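Local coordinates for protein putative amidohydrolase/peptidase (Burkholderia cenocepacia, PDB 4WJB) that probably hydrolyses non-peptide carbon-nitrogen bonds as a zinc-dependent enzyme of the peptidase M20 family, at residues P388-L393 with A398-P403; L358-M363 with A406-D411; S167-D170 with R174-G177; V71-N76 with Y160-G165. All coordinates share one frame; numbering follows the deposited sequence.

Contact 1: P388-L393 with A398-P403; sequences PCVDGL and AEAITP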
loop_
_atom_site.group_PDB
_atom_site.type_symbol
_atom_site.label_atom_id
_atom_site.label_comp_id
_atom_site.label_asym_id
_atom_site.label_seq_id
_atom_site.Cartn_x
_atom_site.Cartn_y
_atom_site.Cartn_z
ATOM N N PRO A 388 0.150 -9.296 33.971
ATOM C CA PRO A 388 -0.612 -8.634 32.909
ATOM C C PRO A 388 -0.309 -7.143 32.857
ATOM O O PRO A 388 0.317 -6.607 33.770
ATOM C CB PRO A 388 -2.080 -8.872 33.313
ATOM C CG PRO A 388 -2.037 -9.848 34.478
ATOM C CD PRO A 388 -0.705 -9.665 35.112
ATOM N N CYS A 389 -0.735 -6.481 31.791
ATOM C CA CYS A 389 -0.744 -5.029 31.793
ATOM C C CYS A 389 -2.064 -4.557 31.212
ATOM O O CYS A 389 -2.664 -5.241 30.383
ATOM C CB CYS A 389 0.452 -4.459 31.027
ATOM S SG CYS A 389 0.737 -5.156 29.390
ATOM N N VAL A 390 -2.531 -3.405 31.681
ATOM C CA VAL A 390 -3.823 -2.868 31.268
ATOM C C VAL A 390 -3.878 -2.651 29.762
ATOM O O VAL A 390 -3.014 -1.980 29.195
ATOM C CB VAL A 390 -4.129 -1.542 31.982
ATOM C CG1 VAL A 390 -5.530 -1.068 31.635
ATOM C CG2 VAL A 390 -3.975 -1.709 33.481
ATOM N N ASP A 391 -4.887 -3.247 29.126
ATOM C CA ASP A 391 -5.097 -3.156 27.679
ATOM C C ASP A 391 -3.938 -3.741 26.869
ATOM O O ASP A 391 -3.914 -3.638 25.643
ATOM C CB ASP A 391 -5.336 -1.700 27.263
ATOM C CG ASP A 391 -6.541 -1.087 27.953
ATOM O OD1 ASP A 391 -7.486 -1.838 28.280
ATOM O OD2 ASP A 391 -6.546 0.145 28.164
ATOM N N GLY A 392 -2.983 -4.358 27.553
ATOM C CA GLY A 392 -1.808 -4.902 26.894
ATOM C C GLY A 392 -0.820 -3.838 26.457
ATOM O O GLY A 392 0.169 -4.133 25.783
ATOM N N LEU A 393 -1.085 -2.599 26.858
ATOM C CA LEU A 393 -0.297 -1.457 26.427
ATOM C C LEU A 393 1.123 -1.473 26.986
ATOM O O LEU A 393 1.352 -1.732 28.174
ATOM C CB LEU A 393 -0.997 -0.156 26.824
ATOM C CG LEU A 393 -0.405 1.140 26.274
ATOM C CD1 LEU A 393 -0.444 1.131 24.755
ATOM C CD2 LEU A 393 -1.145 2.346 26.831
ATOM N N ALA A 398 1.172 5.514 29.009
ATOM C CA ALA A 398 -0.019 5.117 29.765
ATOM C C ALA A 398 0.025 3.646 30.191
ATOM O O ALA A 398 -0.939 3.124 30.753
ATOM C CB ALA A 398 -1.277 5.389 28.947
ATOM N N GLU A 399 1.144 2.987 29.905
ATOM C CA GLU A 399 1.381 1.605 30.317
ATOM C C GLU A 399 1.225 1.440 31.827
ATOM O O GLU A 399 1.784 2.220 32.598
ATOM C CB GLU A 399 2.775 1.174 29.874
ATOM C CG GLU A 399 3.349 -0.012 30.604
ATOM C CD GLU A 399 4.846 -0.127 30.392
ATOM O OE1 GLU A 399 5.275 -0.309 29.229
ATOM O OE2 GLU A 399 5.591 -0.013 31.388
ATOM N N ALA A 400 0.468 0.431 32.252
ATOM C CA ALA A 400 0.137 0.307 33.667
ATOM C C ALA A 400 -0.088 -1.128 34.138
ATOM O O ALA A 400 -0.601 -1.972 33.400
ATOM C CB ALA A 400 -1.099 1.147 33.978
ATOM N N ILE A 401 0.308 -1.383 35.383
ATOM C CA ILE A 401 -0.093 -2.581 36.108
ATOM C C ILE A 401 -0.731 -2.164 37.432
ATOM O O ILE A 401 -0.566 -1.029 37.882
ATOM C CB ILE A 401 1.095 -3.525 36.377
ATOM C CG1 ILE A 401 2.096 -2.868 37.341
ATOM C CG2 ILE A 401 1.757 -3.943 35.061
ATOM C CD1 ILE A 401 3.324 -3.695 37.603
ATOM N N THR A 402 -1.472 -3.078 38.046
ATOM C CA THR A 402 -2.055 -2.834 39.359
ATOM C C THR A 402 -1.066 -3.237 40.458
ATOM O O THR A 402 -0.182 -4.060 40.225
ATOM C CB THR A 402 -3.360 -3.618 39.542
ATOM O OG1 THR A 402 -3.055 -5.014 39.640
ATOM C CG2 THR A 402 -4.311 -3.380 38.359
ATOM N N PRO A 403 -1.208 -2.655 41.659
ATOM C CA PRO A 403 -0.420 -3.114 42.808
ATOM C C PRO A 403 -0.529 -4.627 43.034
ATOM O O PRO A 403 0.466 -5.280 43.341
ATOM C CB PRO A 403 -1.030 -2.340 43.976
ATOM C CG PRO A 403 -1.527 -1.078 43.355
ATOM C CD PRO A 403 -2.007 -1.456 41.981
HETATM O O HOH W 1 -0.570 -1.182 30.252
#

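Contact 2: L358-M363 with A406-D411; sequences LGLSHM and ATAGAD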
loop_
_atom_site.group_PDB
_atom_site.type_symbol
_atom_site.label_atom_id
_atom_site.label_comp_id
_atom_site.label_asym_id
_atom_site.label_seq_id
_atom_site.Cartn_x
_atom_site.Cartn_y
_atom_site.Cartn_z
ATOM N N LEU A 358 1.365 -20.194 45.698
ATOM C CA LEU A 358 0.867 -18.895 46.134
ATOM C C LEU A 358 -0.631 -18.745 45.883
ATOM O O LEU A 358 -1.217 -17.710 46.195
ATOM C CB LEU A 358 1.623 -17.774 45.425
ATOM C CG LEU A 358 3.061 -17.541 45.886
ATOM C CD1 LEU A 358 3.804 -16.707 44.848
ATOM C CD2 LEU A 358 3.067 -16.857 47.241
ATOM N N GLY A 359 -1.243 -19.778 45.313
ATOM C CA GLY A 359 -2.662 -19.748 45.014
ATOM C C GLY A 359 -3.008 -18.710 43.958
ATOM O O GLY A 359 -4.119 -18.179 43.932
ATOM N N LEU A 360 -2.050 -18.422 43.084
ATOM C CA LEU A 360 -2.229 -17.398 42.063
ATOM C C LEU A 360 -2.729 -18.000 40.762
ATOM O O LEU A 360 -2.282 -19.072 40.354
ATOM C CB LEU A 360 -0.913 -16.649 41.827
ATOM C CG LEU A 360 -0.465 -15.738 42.970
ATOM C CD1 LEU A 360 0.961 -15.240 42.753
ATOM C CD2 LEU A 360 -1.431 -14.571 43.113
ATOM N N SER A 361 -3.665 -17.316 40.111
ATOM C CA SER A 361 -4.117 -17.740 38.792
ATOM C C SER A 361 -2.949 -17.636 37.819
ATOM O O SER A 361 -2.163 -16.688 37.883
ATOM C CB SER A 361 -5.297 -16.891 38.311
ATOM O OG SER A 361 -4.919 -15.534 38.162
ATOM N N HIS A 362 -2.828 -18.613 36.928
ATOM C CA HIS A 362 -1.684 -18.661 36.026
ATOM C C HIS A 362 -1.990 -19.414 34.737
ATOM O O HIS A 362 -2.943 -20.187 34.666
ATOM C CB HIS A 362 -0.489 -19.308 36.731
ATOM C CG HIS A 362 -0.729 -20.730 37.134
ATOM N ND1 HIS A 362 -0.372 -21.800 36.342
ATOM C CD2 HIS A 362 -1.307 -21.258 38.240
ATOM C CE1 HIS A 362 -0.708 -22.926 36.946
ATOM N NE2 HIS A 362 -1.277 -22.624 38.100
ATOM N N MET A 363 -1.171 -19.178 33.719
ATOM C CA MET A 363 -1.264 -19.911 32.465
ATOM C C MET A 363 0.073 -19.873 31.744
ATOM O O MET A 363 0.862 -18.955 31.949
ATOM C CB MET A 363 -2.365 -19.329 31.572
ATOM C CG MET A 363 -2.153 -17.868 31.212
ATOM S SD MET A 363 -3.403 -17.216 30.079
ATOM C CE MET A 363 -2.949 -18.013 28.542
ATOM N N ALA A 406 1.604 -6.350 40.499
ATOM C CA ALA A 406 3.008 -6.077 40.805
ATOM C C ALA A 406 3.499 -6.978 41.934
ATOM O O ALA A 406 4.563 -7.584 41.837
ATOM C CB ALA A 406 3.203 -4.618 41.170
ATOM N N THR A 407 2.698 -7.065 42.993
ATOM C CA THR A 407 3.013 -7.892 44.154
ATOM C C THR A 407 3.066 -9.380 43.804
ATOM O O THR A 407 3.944 -10.107 44.272
ATOM C CB THR A 407 1.982 -7.665 45.284
ATOM O OG1 THR A 407 2.032 -6.296 45.706
ATOM C CG2 THR A 407 2.268 -8.570 46.472
ATOM N N ALA A 408 2.133 -9.823 42.966
ATOM C CA ALA A 408 2.043 -11.235 42.605
ATOM C C ALA A 408 3.250 -11.692 41.789
ATOM O O ALA A 408 3.776 -12.784 42.003
ATOM C CB ALA A 408 0.767 -11.498 41.842
ATOM N N GLY A 409 3.678 -10.861 40.844
ATOM C CA GLY A 409 4.839 -11.183 40.033
ATOM C C GLY A 409 6.074 -11.298 40.905
ATOM O O GLY A 409 6.896 -12.205 40.737
ATOM N N ALA A 410 6.192 -10.376 41.854
ATOM C CA ALA A 410 7.344 -10.346 42.738
ATOM C C ALA A 410 7.335 -11.535 43.699
ATOM O O ALA A 410 8.390 -12.073 44.032
ATOM C CB ALA A 410 7.383 -9.038 43.503
ATOM N N ASP A 411 6.148 -11.944 44.139
ATOM C CA ASP A 411 6.015 -13.102 45.019
ATOM C C ASP A 411 6.445 -14.391 44.316
ATOM O O ASP A 411 7.120 -15.234 44.911
ATOM C CB ASP A 411 4.576 -13.234 45.520
ATOM C CG ASP A 411 4.408 -12.763 46.951
ATOM O OD1 ASP A 411 5.365 -12.894 47.745
ATOM O OD2 ASP A 411 3.311 -12.273 47.285
#

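Contact 3: S167-D170 with R174-G177; sequences SRTD and RTIG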
loop_
_atom_site.group_PDB
_atom_site.type_symbol
_atom_site.label_atom_id
_atom_site.label_comp_id
_atom_site.label_asym_id
_atom_site.label_seq_id
_atom_site.Cartn_x
_atom_site.Cartn_y
_atom_site.Cartn_z
ATOM N N SER A 167 31.248 -0.262 20.780
ATOM C CA SER A 167 31.426 0.660 19.666
ATOM C C SER A 167 30.105 1.139 19.067
ATOM O O SER A 167 30.104 1.935 18.136
ATOM C CB SER A 167 32.287 0.020 18.569
ATOM O OG SER A 167 31.678 -1.142 18.037
ATOM N N ARG A 168 28.983 0.665 19.599
ATOM C CA ARG A 168 27.688 1.145 19.119
ATOM C C ARG A 168 27.565 2.636 19.426
ATOM O O ARG A 168 27.840 3.068 20.545
ATOM C CB ARG A 168 26.544 0.352 19.757
ATOM C CG ARG A 168 26.629 -1.161 19.535
ATOM C CD ARG A 168 26.691 -1.521 18.047
ATOM N NE ARG A 168 28.053 -1.533 17.510
ATOM C CZ ARG A 168 28.350 -1.420 16.216
ATOM N NH1 ARG A 168 27.385 -1.266 15.316
ATOM N NH2 ARG A 168 29.615 -1.445 15.820
ATOM N N THR A 169 27.174 3.423 18.427
ATOM C CA THR A 169 27.170 4.877 18.567
ATOM C C THR A 169 25.758 5.454 18.558
ATOM O O THR A 169 24.842 4.850 18.004
ATOM C CB THR A 169 27.982 5.547 17.443
ATOM O OG1 THR A 169 27.273 5.422 16.204
ATOM C CG2 THR A 169 29.343 4.893 17.308
ATOM N N ASP A 170 25.588 6.623 19.176
ATOM C CA ASP A 170 24.316 7.339 19.121
ATOM C C ASP A 170 24.366 8.419 18.044
ATOM O O ASP A 170 25.397 8.610 17.400
ATOM C CB ASP A 170 23.963 7.956 20.485
ATOM C CG ASP A 170 24.981 8.990 20.960
ATOM O OD1 ASP A 170 25.871 9.401 20.181
ATOM O OD2 ASP A 170 24.879 9.407 22.135
ATOM N N ARG A 174 28.591 9.386 19.738
ATOM C CA ARG A 174 29.170 8.906 20.975
ATOM C C ARG A 174 28.920 7.415 21.128
ATOM O O ARG A 174 27.808 6.942 20.899
ATOM C CB ARG A 174 28.595 9.690 22.154
ATOM C CG ARG A 174 28.891 11.180 22.062
ATOM C CD ARG A 174 30.331 11.463 22.449
ATOM N NE ARG A 174 30.520 11.245 23.879
ATOM C CZ ARG A 174 31.698 11.148 24.483
ATOM N NH1 ARG A 174 32.820 11.244 23.784
ATOM N NH2 ARG A 174 31.747 10.946 25.794
ATOM N N THR A 175 29.960 6.678 21.504
ATOM C CA THR A 175 29.861 5.229 21.643
ATOM C C THR A 175 29.410 4.813 23.041
ATOM O O THR A 175 29.483 5.594 23.994
ATOM C CB THR A 175 31.206 4.533 21.341
ATOM O OG1 THR A 175 32.131 4.792 22.406
ATOM C CG2 THR A 175 31.786 5.027 20.025
ATOM N N ILE A 176 28.938 3.576 23.149
ATOM C CA ILE A 176 28.524 3.017 24.428
ATOM C C ILE A 176 29.696 3.033 25.405
ATOM O O ILE A 176 29.542 3.404 26.572
ATOM C CB ILE A 176 27.974 1.582 24.256
ATOM C CG1 ILE A 176 26.526 1.636 23.754
ATOM C CG2 ILE A 176 28.059 0.799 25.569
ATOM C CD1 ILE A 176 25.865 0.273 23.593
ATOM N N GLY A 177 30.875 2.664 24.913
ATOM C CA GLY A 177 32.078 2.702 25.723
ATOM C C GLY A 177 32.358 4.088 26.276
ATOM O O GLY A 177 32.666 4.245 27.459
#

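Contact 4: V71-N76 with Y160-G165; sequences VDRMGN and YTLEYG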
loop_
_atom_site.group_PDB
_atom_site.type_symbol
_atom_site.label_atom_id
_atom_site.label_comp_id
_atom_site.label_asym_id
_atom_site.label_seq_id
_atom_site.Cartn_x
_atom_site.Cartn_y
_atom_site.Cartn_z
ATOM N N VAL A 71 30.402 -4.055 38.615
ATOM C CA VAL A 71 30.017 -3.549 37.297
ATOM C C VAL A 71 30.960 -4.127 36.240
ATOM O O VAL A 71 32.175 -4.136 36.443
ATOM C CB VAL A 71 30.061 -2.002 37.248
ATOM C CG1 VAL A 71 29.606 -1.485 35.884
ATOM C CG2 VAL A 71 29.213 -1.394 38.362
ATOM N N ASP A 72 30.424 -4.618 35.122
ATOM C CA ASP A 72 31.299 -5.182 34.092
ATOM C C ASP A 72 31.587 -4.158 32.986
ATOM O O ASP A 72 31.119 -3.019 33.047
ATOM C CB ASP A 72 30.719 -6.492 33.512
ATOM C CG ASP A 72 29.449 -6.294 32.676
ATOM O OD1 ASP A 72 29.179 -5.178 32.178
ATOM O OD2 ASP A 72 28.721 -7.299 32.494
ATOM N N ARG A 73 32.345 -4.574 31.977
ATOM C CA ARG A 73 32.860 -3.647 30.979
ATOM C C ARG A 73 31.764 -3.104 30.056
ATOM O O ARG A 73 31.972 -2.110 29.359
ATOM C CB ARG A 73 33.967 -4.324 30.164
ATOM C CG ARG A 73 35.165 -4.749 31.013
ATOM C CD ARG A 73 36.213 -5.478 30.193
ATOM N NE ARG A 73 36.973 -4.578 29.332
ATOM C CZ ARG A 73 37.877 -4.984 28.446
ATOM N NH1 ARG A 73 38.127 -6.279 28.293
ATOM N NH2 ARG A 73 38.529 -4.095 27.709
ATOM N N MET A 74 30.596 -3.742 30.066
ATOM C CA MET A 74 29.456 -3.242 29.305
ATOM C C MET A 74 28.522 -2.429 30.195
ATOM O O MET A 74 27.435 -2.029 29.770
ATOM C CB MET A 74 28.695 -4.396 28.643
ATOM C CG MET A 74 29.304 -4.827 27.313
ATOM S SD MET A 74 29.287 -3.504 26.071
ATOM C CE MET A 74 27.544 -3.471 25.638
ATOM N N GLY A 75 28.954 -2.187 31.429
ATOM C CA GLY A 75 28.184 -1.391 32.369
ATOM C C GLY A 75 27.022 -2.129 33.010
ATOM O O GLY A 75 26.177 -1.518 33.661
ATOM N N ASN A 76 26.966 -3.444 32.819
ATOM C CA ASN A 76 25.974 -4.250 33.510
ATOM C C ASN A 76 26.222 -4.181 35.010
ATOM O O ASN A 76 27.360 -4.298 35.462
ATOM C CB ASN A 76 26.014 -5.701 33.037
ATOM C CG ASN A 76 25.721 -5.842 31.560
ATOM O OD1 ASN A 76 24.847 -5.159 31.015
ATOM N ND2 ASN A 76 26.456 -6.730 30.898
ATOM N N TYR A 160 27.069 -11.041 20.810
ATOM C CA TYR A 160 27.920 -9.999 20.250
ATOM C C TYR A 160 29.272 -9.975 20.944
ATOM O O TYR A 160 29.384 -10.358 22.111
ATOM C CB TYR A 160 27.260 -8.622 20.382
ATOM C CG TYR A 160 25.885 -8.507 19.761
ATOM C CD1 TYR A 160 25.716 -8.595 18.382
ATOM C CD2 TYR A 160 24.764 -8.272 20.545
ATOM C CE1 TYR A 160 24.462 -8.476 17.805
ATOM C CE2 TYR A 160 23.502 -8.150 19.977
ATOM C CZ TYR A 160 23.359 -8.256 18.605
ATOM O OH TYR A 160 22.112 -8.135 18.032
ATOM N N THR A 161 30.296 -9.513 20.235
ATOM C CA THR A 161 31.599 -9.311 20.859
ATOM C C THR A 161 31.562 -8.073 21.742
ATOM O O THR A 161 30.712 -7.199 21.560
ATOM C CB THR A 161 32.727 -9.144 19.824
ATOM O OG1 THR A 161 32.551 -7.907 19.124
ATOM C CG2 THR A 161 32.734 -10.301 18.833
ATOM N N LEU A 162 32.487 -7.998 22.693
ATOM C CA LEU A 162 32.621 -6.815 23.530
ATOM C C LEU A 162 32.989 -5.598 22.682
ATOM O O LEU A 162 32.493 -4.500 22.924
ATOM C CB LEU A 162 33.667 -7.042 24.628
ATOM C CG LEU A 162 33.962 -5.862 25.561
ATOM C CD1 LEU A 162 32.713 -5.445 26.324
ATOM C CD2 LEU A 162 35.101 -6.194 26.528
ATOM N N GLU A 163 33.854 -5.797 21.690
ATOM C CA GLU A 163 34.253 -4.714 20.788
ATOM C C GLU A 163 33.034 -4.148 20.064
ATOM O O GLU A 163 32.894 -2.933 19.911
ATOM C CB GLU A 163 35.289 -5.203 19.770
ATOM C CG GLU A 163 35.825 -4.111 18.847
ATOM C CD GLU A 163 36.947 -4.595 17.939
ATOM O OE1 GLU A 163 36.732 -5.576 17.193
ATOM O OE2 GLU A 163 38.047 -3.992 17.972
ATOM N N TYR A 164 32.151 -5.036 19.627
ATOM C CA TYR A 164 30.924 -4.619 18.953
ATOM C C TYR A 164 30.018 -3.831 19.899
ATOM O O TYR A 164 29.514 -2.763 19.546
ATOM C CB TYR A 164 30.181 -5.833 18.393
ATOM C CG TYR A 164 28.904 -5.490 17.658
ATOM C CD1 TYR A 164 28.931 -5.100 16.325
ATOM C CD2 TYR A 164 27.674 -5.551 18.299
ATOM C CE1 TYR A 164 27.760 -4.788 15.646
ATOM C CE2 TYR A 164 26.504 -5.238 17.632
ATOM C CZ TYR A 164 26.554 -4.859 16.310
ATOM O OH TYR A 164 25.388 -4.546 15.657
ATOM N N GLY A 165 29.824 -4.357 21.103
ATOM C CA GLY A 165 28.953 -3.724 22.078
ATOM C C GLY A 165 29.417 -2.333 22.467
ATOM O O GLY A 165 28.613 -1.407 22.590
#

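Contact 1: P388-L393 with A398-P403
Val390 N reaches Ala400 O over 3.0 Å in a nearly straight bond, 169° at the hydrogen, the single direct hydrogen bond between 388-393 and 398-403. The same oxygen receives a weak CA-H...O contact from Cys389. Beside this bond a water bridges the two arms of the loop: it accepts from Ala400 N at 2.8 Å and is bonded to Val390 O and Leu393 O. Apolar contacts flank it, with Leu393 CD2 against Ala398 CB at 3.7 Å and Val390 CG2 beside Ala400 CB. At the other end, Ile401 CG2 sits 3.3 Å from Pro388 O, a buried carbonyl oxygen with no hydrogen-bond partner in the model.

Glu399 carries the contact outward. With CG anti to the backbone N (chi1 160°), the Glu399 chain passes Leu393 O, 3.6 Å from Glu399 CG, and extends away from the water. Its OE1 bonds Ser394 OG, while OE2 takes the backbone N-H groups of Tyr106 and Asp107. Asp107 is a zinc ligand and the Glu399 side chain lies about 8 Å from the metal, consistent with Glu399 acting as a second-shell residue that helps position Asp107.

Contact 2: L358-M363 with A406-D411
Leu358 meets Asp411 at the start of 358-363, its CD1 3.6 Å from Asp411 CB and equally near the backbone carbon Asp411 C. The two side chains cross obliquely, so that the methyl touches the root of the aspartate and not its carboxylate. That carboxylate is held from elsewhere: OD1 accepts from Val19 N and OD2 makes a salt bridge with Arg18, whose side chain also packs on Leu358.

Gly359 follows with positive phi (66°) and closes helix 345-357 in a Schellman motif, turning the chain so that Leu360 can face helix 403-421 again. Both methyls of Leu360 rest on Ala408 CB, CD1 at 3.9 Å and CD2 at 4.0 Å, and CD1 also approaches the backbone, 3.8 Å from Ala408 O. The fork is brought there by a first torsion of -70°, which sets CG anti to the carbonyl carbon. Val412, one turn further along the helix, adds to the apolar patch under both leucines.

From Ser361 the chain leaves the helix behind. Ser361 OG bonds Thr216 N, and backbone bonds from Ser361 and Met363 to Ile217, and from Met363 to Val219, pair the segment with strand 217-234. A helix closed by a Schellman turn and leading into a strand, with another helix packed against the connection, is alpha/beta architecture as in the catalytic domain of M20 peptidases.

Contact 3: S167-D170 with R174-G177
The carboxylate of Asp170 meets the backbone of Arg174: Arg174 N approaches OD1 at 2.8 Å on the syn side, 34° out of the carboxylate plane. Both residues lie on the short connection between helix 162-167 and helix 176-183, closed by a single antiparallel bridge in which Thr169 and Thr175 form a non-hydrogen-bonded pair. Asp170 OD2 points to a different partner, the guanidinium of Arg145, in a salt bridge. The flat group of Arg174 is turned 48° against that carboxylate, and its charged end runs off toward Glu178 and Glu179 in long, weak ion pairs. The other guanidinium, of Arg168, has Ser167 OG at its edge and in its plane, 3.0 Å from NH2; Ser167 OG also bonds Glu163 O. Arg168 makes a cation-pi contact with Tyr164 as well, whose carbonyl oxygen takes NE.

The bonds on the two sides of the bridge are Ile176 N to Arg168 O, 2.9 Å, and Asp170 N to Arg174 O, 2.8 Å; each of these carbonyl oxygens also takes a CA-H...O contact from a threonine. Thr175 is the N-cap of the second helix, its OG1 receiving Glu178 N.

On one face of the bridge Ile176 CD1 packs on Arg168 CB. On the opposite face the threonine methyls meet: each CG2 is anti to its carbonyl carbon, and Thr169 CG2 lies 3.7 Å from Thr175 CG2.

Contact 4: V71-N76 with Y160-G165
This is an apolar packing contact in which Arg73 and Met74, on the turn between strands 68-71 and 77-81, lean on Leu162 and Gly165 in the first turn of helix 162-167; no hydrogen bond crosses it. Leu162 does most of the work with its two methyls. Leu162 CD2 lies over one face of the Arg73 guanidinium, offset toward the rim, and comes 3.5 Å from NH1, while the two side chains meet at about a right angle. Leu162 CD1 instead touches Met74 CG at 3.6 Å, the methionine and leucine sliding past each other in opposite directions.

Bends at chi2 (-62°) and chi3 curl the end of Met74 onto the helix backbone, its SD 3.8 Å from Gly165 C and its CE at the same distance from Gly165 CA. Gly165, lacking a side chain, lets the sulfur and methyl lie directly on the main chain. Met74 also packs on Ser152 and Val155 of helix 151-157.

The turn itself is a type I beta turn, Asp72 to Gly75, connecting the two antiparallel strands of a beta hairpin, and is combined with an Asx turn. Asp72 OD1 accepts both Met74 N and Asn76 N from opposite faces of the carboxylate plane, the former at 2.9 Å. Asp72 OD2 uses its syn lone pair for Asn76 ND2 at 2.8 Å, so both Asp72 oxygens take bonds within the turn, three in all. Asn76 OD1 in turn bonds Ser152 OG and Thr139 N. On the helix side Thr161 is the N-cap, with OG1 accepting from Tyr164 N at 2.9 Å.

How the contacts relate
From the N terminus, contact 4 comes first: it opens at the hairpin turn 71-76 and closes a long loop at 160-165, bringing the hairpin to the start of helix 162-167. Contact 3 follows in series, closing the short connection from that helix to helix 176-183, and the two touch where Ile176 CD1 packs 3.4 Å from Gly165 O. Much later, contact 2 closes the loop from 358-363 to helix 403-421, and contact 1 is nested inside it, in the loop leading from strand 382-387 into the same helix. Ile401 CD1 meets Ala406 CB to join these two. No loops cross, and contacts 1 and 4 lie on opposite sides of the chain's centre.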